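Phage-like element PBSX protein XepA (Bacillus subtilis, PDB 6IA5) is of unknown function, does not seem to be involved in host cell lysis, and assembles as a pentamer encoded by a defective prophage-like element. Local coordinates at residues 183-188 against 268-273; 203-208 against 247-252; 212-217 against 261-266. All coordinates share one frame; numbering follows the deposited sequence. Where two conformers were deposited one is given.

Contact 1 (183-188 against 268-273); sequences NAESAS and GGTLSV
A184 and L271 hold each other through both of their backbone groups: A184 N donates to L271 O over 2.8 Å, and L271 N returns a bond of 3.1 Å to A184 O. This makes them an antiparallel hydrogen-bonded pair, but one residue earlier the pattern is disturbed. N183 also faces L271, the mark of a G1 beta bulge, and with phi and psi of 55° and 44° it takes the left-handed conformation that asparagine tolerates better than most residues. Its N-H lies near L271 O at a poor angle and goes to S272 OG instead, at 3.0 Å. The hydroxyl is in position because S272 chi1 (-65°) sets OG beside its own backbone N, on the side of N183. A water 2.7 Å from S272 OG donates weakly to N183 OD1.

Outward of these bonds the contact is light. T270 CA approaches A184 O at 3.0 Å in a CA-H...O contact, and the threonine methyl CG2 lies 3.6 Å from E185 CG, the two side chains running side by side in the same direction. E185 thus packs through its aliphatic part, while its carboxylate belongs to an exposed residue. The small methyl of A184 fits against the strand, with CB 3.5 Å from L271 O.

The contact lies in the large antiparallel sheet of the all-beta C-terminal region. The chain turns a corner at N183, and A184 closes strand 181-184 against strand 271-278, which also pairs with strand 200-207, where S272 bonds Y206. L271 packs on V205, V214 and I266, and A184 on I263.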
# COMPACT_ATOMS: atom_id res chain seq x y z
N ASN E 183 33.28 2.13 -34.70
CA ASN E 183 34.16 1.84 -35.83
C ASN E 183 33.95 2.86 -36.95
O ASN E 183 33.89 2.49 -38.12
CB ASN E 183 33.97 0.41 -36.33
CG ASN E 183 34.30 -0.60 -35.26
OD1 ASN E 183 35.30 -0.47 -34.57
ND2 ASN E 183 33.45 -1.60 -35.13
N ALA E 184 33.85 4.14 -36.59
CA ALA E 184 33.67 5.19 -37.59
C ALA E 184 34.91 5.27 -38.46
O ALA E 184 36.03 5.15 -37.96
CB ALA E 184 33.39 6.50 -36.90
N GLU E 185 34.69 5.47 -39.77
CA GLU E 185 35.77 5.52 -40.75
C GLU E 185 35.95 6.95 -41.24
O GLU E 185 37.01 7.28 -41.78
CB GLU E 185 35.45 4.66 -41.96
CG GLU E 185 35.38 3.18 -41.66
CD GLU E 185 35.00 2.38 -42.89
OE1 GLU E 185 35.45 2.77 -43.99
OE2 GLU E 185 34.24 1.40 -42.76
N SER E 186 34.92 7.78 -41.05
CA SER E 186 34.98 9.15 -41.53
C SER E 186 34.26 10.09 -40.57
O SER E 186 33.49 9.66 -39.72
CB SER E 186 34.43 9.25 -42.92
OG SER E 186 34.68 10.54 -43.45
N ALA E 187 34.54 11.40 -40.72
CA ALA E 187 34.02 12.45 -39.85
C ALA E 187 32.50 12.44 -39.88
O ALA E 187 31.90 12.28 -40.94
CB ALA E 187 34.55 13.78 -40.30
N SER E 188 31.89 12.58 -38.70
CA SER E 188 30.46 12.85 -38.60
C SER E 188 30.11 13.15 -37.15
O SER E 188 30.91 12.93 -36.26
CB SER E 188 29.61 11.73 -39.17
OG SER E 188 29.41 10.68 -38.24
N GLY E 268 43.47 6.82 -41.02
CA GLY E 268 44.39 5.73 -40.74
C GLY E 268 43.79 4.69 -39.79
O GLY E 268 44.50 4.15 -38.95
N GLY E 269 42.50 4.41 -39.92
CA GLY E 269 41.85 3.46 -39.03
C GLY E 269 40.46 3.93 -38.64
O GLY E 269 39.91 4.84 -39.24
N THR E 270 39.89 3.28 -37.62
CA THR E 270 38.54 3.60 -37.20
C THR E 270 38.54 4.01 -35.72
O THR E 270 39.53 3.83 -35.00
CB THR E 270 37.59 2.43 -37.49
OG1 THR E 270 38.12 1.35 -36.73
CG2 THR E 270 37.53 2.05 -38.96
N LEU E 271 37.40 4.55 -35.28
CA LEU E 271 37.27 5.05 -33.92
C LEU E 271 35.87 4.74 -33.40
O LEU E 271 34.89 4.95 -34.10
CB LEU E 271 37.56 6.56 -33.89
CG LEU E 271 37.85 7.16 -32.51
CD1 LEU E 271 39.24 6.75 -32.03
CD2 LEU E 271 37.76 8.68 -32.55
N SER E 272 35.81 4.21 -32.18
CA SER E 272 34.56 4.06 -31.46
C SER E 272 34.50 5.10 -30.34
O SER E 272 35.51 5.44 -29.74
CB SER E 272 34.43 2.67 -30.90
OG SER E 272 34.35 1.70 -31.94
N VAL E 273 33.29 5.61 -30.09
CA VAL E 273 33.03 6.55 -29.01
C VAL E 273 31.74 6.11 -28.32
O VAL E 273 30.67 6.15 -28.91
CB VAL E 273 32.92 8.01 -29.52
CG1 VAL E 273 32.73 8.95 -28.34
CG2 VAL E 273 34.13 8.43 -30.35
O HOH W 1 37.04 1.20 -32.08

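Contact 2 (203-208 against 247-252)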
# COMPACT_ATOMS: atom_id res chain seq x y z
N VAL E 203 32.61 9.00 -21.10
CA VAL E 203 32.75 8.69 -22.52
C VAL E 203 34.14 8.11 -22.76
O VAL E 203 35.14 8.75 -22.42
CB VAL E 203 32.56 9.93 -23.42
CG1 VAL E 203 32.78 9.57 -24.89
CG2 VAL E 203 31.21 10.59 -23.26
N GLU E 204 34.18 6.94 -23.40
CA GLU E 204 35.43 6.32 -23.80
C GLU E 204 35.65 6.50 -25.31
O GLU E 204 34.73 6.32 -26.10
CB GLU E 204 35.43 4.82 -23.44
CG GLU E 204 36.85 4.27 -23.43
CD GLU E 204 37.02 2.77 -23.25
OE1 GLU E 204 36.04 2.12 -22.79
OE2 GLU E 204 38.13 2.26 -23.58
N VAL E 205 36.88 6.87 -25.68
CA VAL E 205 37.32 7.05 -27.05
C VAL E 205 38.41 6.01 -27.31
O VAL E 205 39.40 5.96 -26.58
CB VAL E 205 37.86 8.48 -27.28
CG1 VAL E 205 38.35 8.68 -28.72
CG2 VAL E 205 36.84 9.55 -26.89
N TYR E 206 38.22 5.16 -28.33
CA TYR E 206 39.15 4.07 -28.56
C TYR E 206 39.03 3.57 -30.00
O TYR E 206 37.95 3.62 -30.60
CB TYR E 206 38.91 2.92 -27.57
CG TYR E 206 37.54 2.31 -27.66
CD1 TYR E 206 36.45 2.90 -27.02
CD2 TYR E 206 37.31 1.12 -28.34
CE1 TYR E 206 35.18 2.35 -27.09
CE2 TYR E 206 36.05 0.54 -28.40
CZ TYR E 206 34.98 1.17 -27.78
OH TYR E 206 33.72 0.65 -27.82
N GLY E 207 40.15 3.07 -30.53
CA GLY E 207 40.18 2.38 -31.81
C GLY E 207 41.57 2.42 -32.46
O GLY E 207 42.55 2.77 -31.81
N THR E 208 41.61 2.13 -33.76
CA THR E 208 42.85 2.00 -34.51
C THR E 208 43.26 3.31 -35.17
O THR E 208 44.41 3.44 -35.58
CB THR E 208 42.76 0.91 -35.59
OG1 THR E 208 41.60 1.23 -36.36
CG2 THR E 208 42.58 -0.49 -35.04
N GLU E 247 41.22 6.70 -23.94
CA GLU E 247 41.02 7.62 -22.84
C GLU E 247 39.53 7.75 -22.58
O GLU E 247 38.71 7.39 -23.42
CB GLU E 247 41.72 8.95 -23.12
CG GLU E 247 41.25 9.62 -24.38
CD GLU E 247 41.93 10.91 -24.81
OE1 GLU E 247 43.14 11.10 -24.56
OE2 GLU E 247 41.24 11.73 -25.42
N ALA E 248 39.19 8.25 -21.38
CA ALA E 248 37.80 8.43 -21.00
C ALA E 248 37.65 9.83 -20.40
O ALA E 248 38.52 10.30 -19.68
CB ALA E 248 37.37 7.37 -20.02
N TRP E 249 36.49 10.44 -20.67
CA TRP E 249 36.20 11.82 -20.31
C TRP E 249 34.89 11.83 -19.53
O TRP E 249 33.91 11.24 -19.98
CB TRP E 249 36.09 12.65 -21.58
CG TRP E 249 37.38 12.82 -22.32
CD1 TRP E 249 37.93 11.97 -23.26
CD2 TRP E 249 38.29 13.92 -22.18
NE1 TRP E 249 39.12 12.49 -23.71
CE2 TRP E 249 39.37 13.68 -23.07
CE3 TRP E 249 38.29 15.09 -21.40
CZ2 TRP E 249 40.43 14.58 -23.20
CZ3 TRP E 249 39.35 15.97 -21.53
CH2 TRP E 249 40.40 15.72 -22.42
N ALA E 250 34.89 12.54 -18.39
CA ALA E 250 33.73 12.66 -17.52
C ALA E 250 33.06 14.00 -17.75
O ALA E 250 33.74 15.03 -17.76
CB ALA E 250 34.15 12.47 -16.07
N PHE E 251 31.72 13.99 -17.89
CA PHE E 251 30.96 15.22 -18.14
C PHE E 251 29.82 15.34 -17.14
O PHE E 251 29.16 14.36 -16.80
CB PHE E 251 30.31 15.20 -19.52
CG PHE E 251 31.29 15.09 -20.67
CD1 PHE E 251 31.78 13.86 -21.08
CD2 PHE E 251 31.73 16.24 -21.31
CE1 PHE E 251 32.68 13.77 -22.13
CE2 PHE E 251 32.64 16.15 -22.35
CZ PHE E 251 33.10 14.92 -22.77
N ASP E 252 29.57 16.58 -16.72
CA ASP E 252 28.36 16.95 -16.01
C ASP E 252 27.34 17.39 -17.05
O ASP E 252 27.55 18.39 -17.73
CB ASP E 252 28.66 18.08 -15.01
CG ASP E 252 27.43 18.69 -14.34
OD1 ASP E 252 26.31 18.09 -14.43
OD2 ASP E 252 27.60 19.76 -13.70
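V203 O is approached by two groups of the facing strand: W249 N donates to it at 2.8 Å, and A248 CA comes to 3.0 Å from it in a CA-H...O contact. V203 N bonds W249 O in return, so V203 and W249 are a hydrogen-bonded pair. V205 and E247 form the next such pair; its V205 N to E247 O bond is nearly straight at 174°. Between them E204 and A248 make a non-hydrogen-bonded pair, with CA atoms 4.2 Å apart.

V203, V205, E247 and W249 share one face of the sheet. E247 OE2 accepts from W249 NE1 at 2.8 Å and also bonds the hydroxyl of T242. It lies almost in the plane of the indole, but NE1 comes to it from above the carboxylate, 56° out of that plane. Beta-branched V203 suits a strand, and with CG2 opposite its carbonyl carbon it crosses F251 obliquely, V203 CG2 lying 3.7 Å from F251 CE1. F251 and W249 both meet the ring of F216. On the face of E204 and A248, the small methyl of A248 packs on L226 of the second subunit, and S222 of that subunit bonds E204 OE2.

The chemistry thus differs by face: an aromatic and aliphatic core whose one carboxylate, E247, is met by an indole N-H and a hydroxyl, and a subunit interface where a buried glutamate finds its partner in another chain. The two partners of E247 would probably favour its charged form.

Contact 3 (212-217 against 261-266)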
# COMPACT_ATOMS: atom_id res chain seq x y z
N SER E 212 42.80 11.38 -35.08
CA SER E 212 41.38 11.66 -34.92
C SER E 212 41.21 12.87 -34.01
O SER E 212 42.07 13.16 -33.17
CB SER E 212 40.60 10.47 -34.41
OG SER E 212 41.14 10.02 -33.18
N GLU E 213 40.11 13.59 -34.23
CA GLU E 213 39.72 14.65 -33.32
C GLU E 213 38.23 14.50 -32.98
O GLU E 213 37.39 14.42 -33.88
CB GLU E 213 40.02 16.02 -33.92
CG GLU E 213 39.62 17.15 -32.97
CD GLU E 213 40.21 18.51 -33.31
OE1 GLU E 213 40.22 18.82 -34.51
OE2 GLU E 213 40.68 19.24 -32.38
N VAL E 214 37.95 14.46 -31.67
CA VAL E 214 36.58 14.41 -31.18
C VAL E 214 36.27 15.73 -30.48
O VAL E 214 37.04 16.17 -29.64
CB VAL E 214 36.35 13.22 -30.23
CG1 VAL E 214 34.91 13.16 -29.74
CG2 VAL E 214 36.78 11.92 -30.89
N LYS E 215 35.13 16.34 -30.83
CA LYS E 215 34.69 17.58 -30.23
C LYS E 215 33.44 17.28 -29.41
O LYS E 215 32.56 16.56 -29.87
CB LYS E 215 34.40 18.61 -31.32
CG LYS E 215 34.18 20.04 -30.84
CD LYS E 215 34.27 21.05 -31.97
CE LYS E 215 34.54 22.49 -31.53
NZ LYS E 215 33.95 22.82 -30.21
N PHE E 216 33.38 17.85 -28.19
CA PHE E 216 32.33 17.55 -27.23
C PHE E 216 31.23 18.61 -27.33
O PHE E 216 31.50 19.80 -27.20
CB PHE E 216 32.90 17.53 -25.81
CG PHE E 216 34.17 16.73 -25.62
CD1 PHE E 216 34.41 15.57 -26.35
CD2 PHE E 216 35.12 17.12 -24.67
CE1 PHE E 216 35.57 14.82 -26.14
CE2 PHE E 216 36.27 16.38 -24.47
CZ PHE E 216 36.49 15.23 -25.20
N TRP E 217 29.98 18.16 -27.54
CA TRP E 217 28.88 19.08 -27.74
C TRP E 217 27.70 18.69 -26.86
O TRP E 217 27.46 17.51 -26.65
CB TRP E 217 28.38 19.02 -29.19
CG TRP E 217 29.31 19.42 -30.29
CD1 TRP E 217 29.88 18.58 -31.20
CD2 TRP E 217 29.67 20.75 -30.70
NE1 TRP E 217 30.59 19.30 -32.13
CE2 TRP E 217 30.47 20.63 -31.85
CE3 TRP E 217 29.39 22.04 -30.20
CZ2 TRP E 217 31.02 21.74 -32.51
CZ3 TRP E 217 29.93 23.13 -30.85
CH2 TRP E 217 30.73 22.99 -31.99
N MET E 261 29.16 13.60 -29.51
CA MET E 261 30.60 13.48 -29.56
C MET E 261 31.00 13.39 -31.02
O MET E 261 30.98 12.30 -31.60
CB MET E 261 31.03 12.20 -28.83
CG MET E 261 30.65 12.23 -27.34
SD MET E 261 31.86 13.26 -26.48
CE MET E 261 30.78 14.25 -25.44
N GLU E 262 31.35 14.53 -31.62
CA GLU E 262 31.51 14.60 -33.06
C GLU E 262 32.95 14.24 -33.44
O GLU E 262 33.91 14.80 -32.90
CB GLU E 262 31.16 16.01 -33.55
CG GLU E 262 31.57 16.29 -34.98
CD GLU E 262 31.12 17.64 -35.53
OE1 GLU E 262 30.71 18.51 -34.74
OE2 GLU E 262 31.15 17.83 -36.75
N ILE E 263 33.09 13.32 -34.40
CA ILE E 263 34.40 13.11 -35.00
C ILE E 263 34.59 14.19 -36.06
O ILE E 263 33.91 14.18 -37.08
CB ILE E 263 34.56 11.68 -35.53
CG1 ILE E 263 34.46 10.65 -34.40
CG2 ILE E 263 35.88 11.55 -36.27
CD1 ILE E 263 34.34 9.23 -34.85
N ILE E 264 35.52 15.12 -35.77
CA ILE E 264 35.83 16.27 -36.60
C ILE E 264 36.68 15.79 -37.77
O ILE E 264 36.51 16.23 -38.91
CB ILE E 264 36.57 17.36 -35.78
CG1 ILE E 264 35.64 18.01 -34.75
CG2 ILE E 264 37.20 18.41 -36.68
CD1 ILE E 264 34.43 18.69 -35.37
N SER E 265 37.62 14.89 -37.47
CA SER E 265 38.48 14.31 -38.48
C SER E 265 39.01 12.97 -37.98
O SER E 265 39.07 12.72 -36.78
CB SER E 265 39.60 15.24 -38.82
OG SER E 265 40.45 15.40 -37.71
N ILE E 266 39.37 12.12 -38.95
CA ILE E 266 39.91 10.80 -38.69
C ILE E 266 40.69 10.35 -39.93
O ILE E 266 40.22 10.57 -41.05
CB ILE E 266 38.76 9.85 -38.32
CG1 ILE E 266 39.22 8.42 -38.04
CG2 ILE E 266 37.65 9.89 -39.34
CD1 ILE E 266 38.14 7.55 -37.50
O HOH W 2 40.84 17.69 -36.75
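W217 chi1 (-63°) leaves CG opposite the carbonyl carbon, while E262 stretches out with CG anti to its backbone N, and the indole and carboxylate meet across the strands. NE1 of W217 donates at 2.7 Å to E262 OE1, which offers its anti lone pair; at 134° the bond is bent, and the acceptor stands 30° out of the ring plane. The planes of ring and carboxylate are inclined to each other. K215 lays CG over one face of the indole, offset toward the rim and 3.6 Å above the plane of the W217 ring, and K225 adds a cation-pi contact.

The face of V214, F216 and M261 is mainly apolar. M261 bends at CG and SD, bringing SD to 3.4 Å from F216 CD1 in an oblique Met-aromatic contact; the unbranched, flexible methionine chain can bend to bring its sulfur beside the ring. Behind it V214 CG1 touches M261 CB at 4.1 Å.

The backbones pair antiparallel, but the register slips by one between E213 and V214. At this beta bulge E213 O accepts from I264 N at 2.7 Å, while E213 N donates to S265 O. I264, the extra residue, points toward the opposite strand: its CG1 is 3.7 Å from K215 CB, and it lies alongside E213. One water joins E213 OE1 to S265 OG.

Polar groups here are thus met in different ways. The carboxylate of E262 gains an indole N-H, though through a bent bond, and the bulge still bonds I264 N and both backbone groups of E213, whereas S265 N, beside it, is buried with no partner in the model.

From the N terminus the chain first runs through 183-188, which waits until 268-273 to close contact 1, the widest loop, with both other contacts within its span. Strand 200-207 then begins contact 2 and strand 211-219 begins contact 3; they are completed in the same order, by 247-252 and 261-266, so these two loops cross. All three belong to one large antiparallel sheet. T270 N probably bonds T208 OG1, joining contact 1 to contact 2, and S188 O probably bonds I263 N, joining contact 1 to contact 3. Between contacts 2 and 3, V203 CG1 packs against M261 SD.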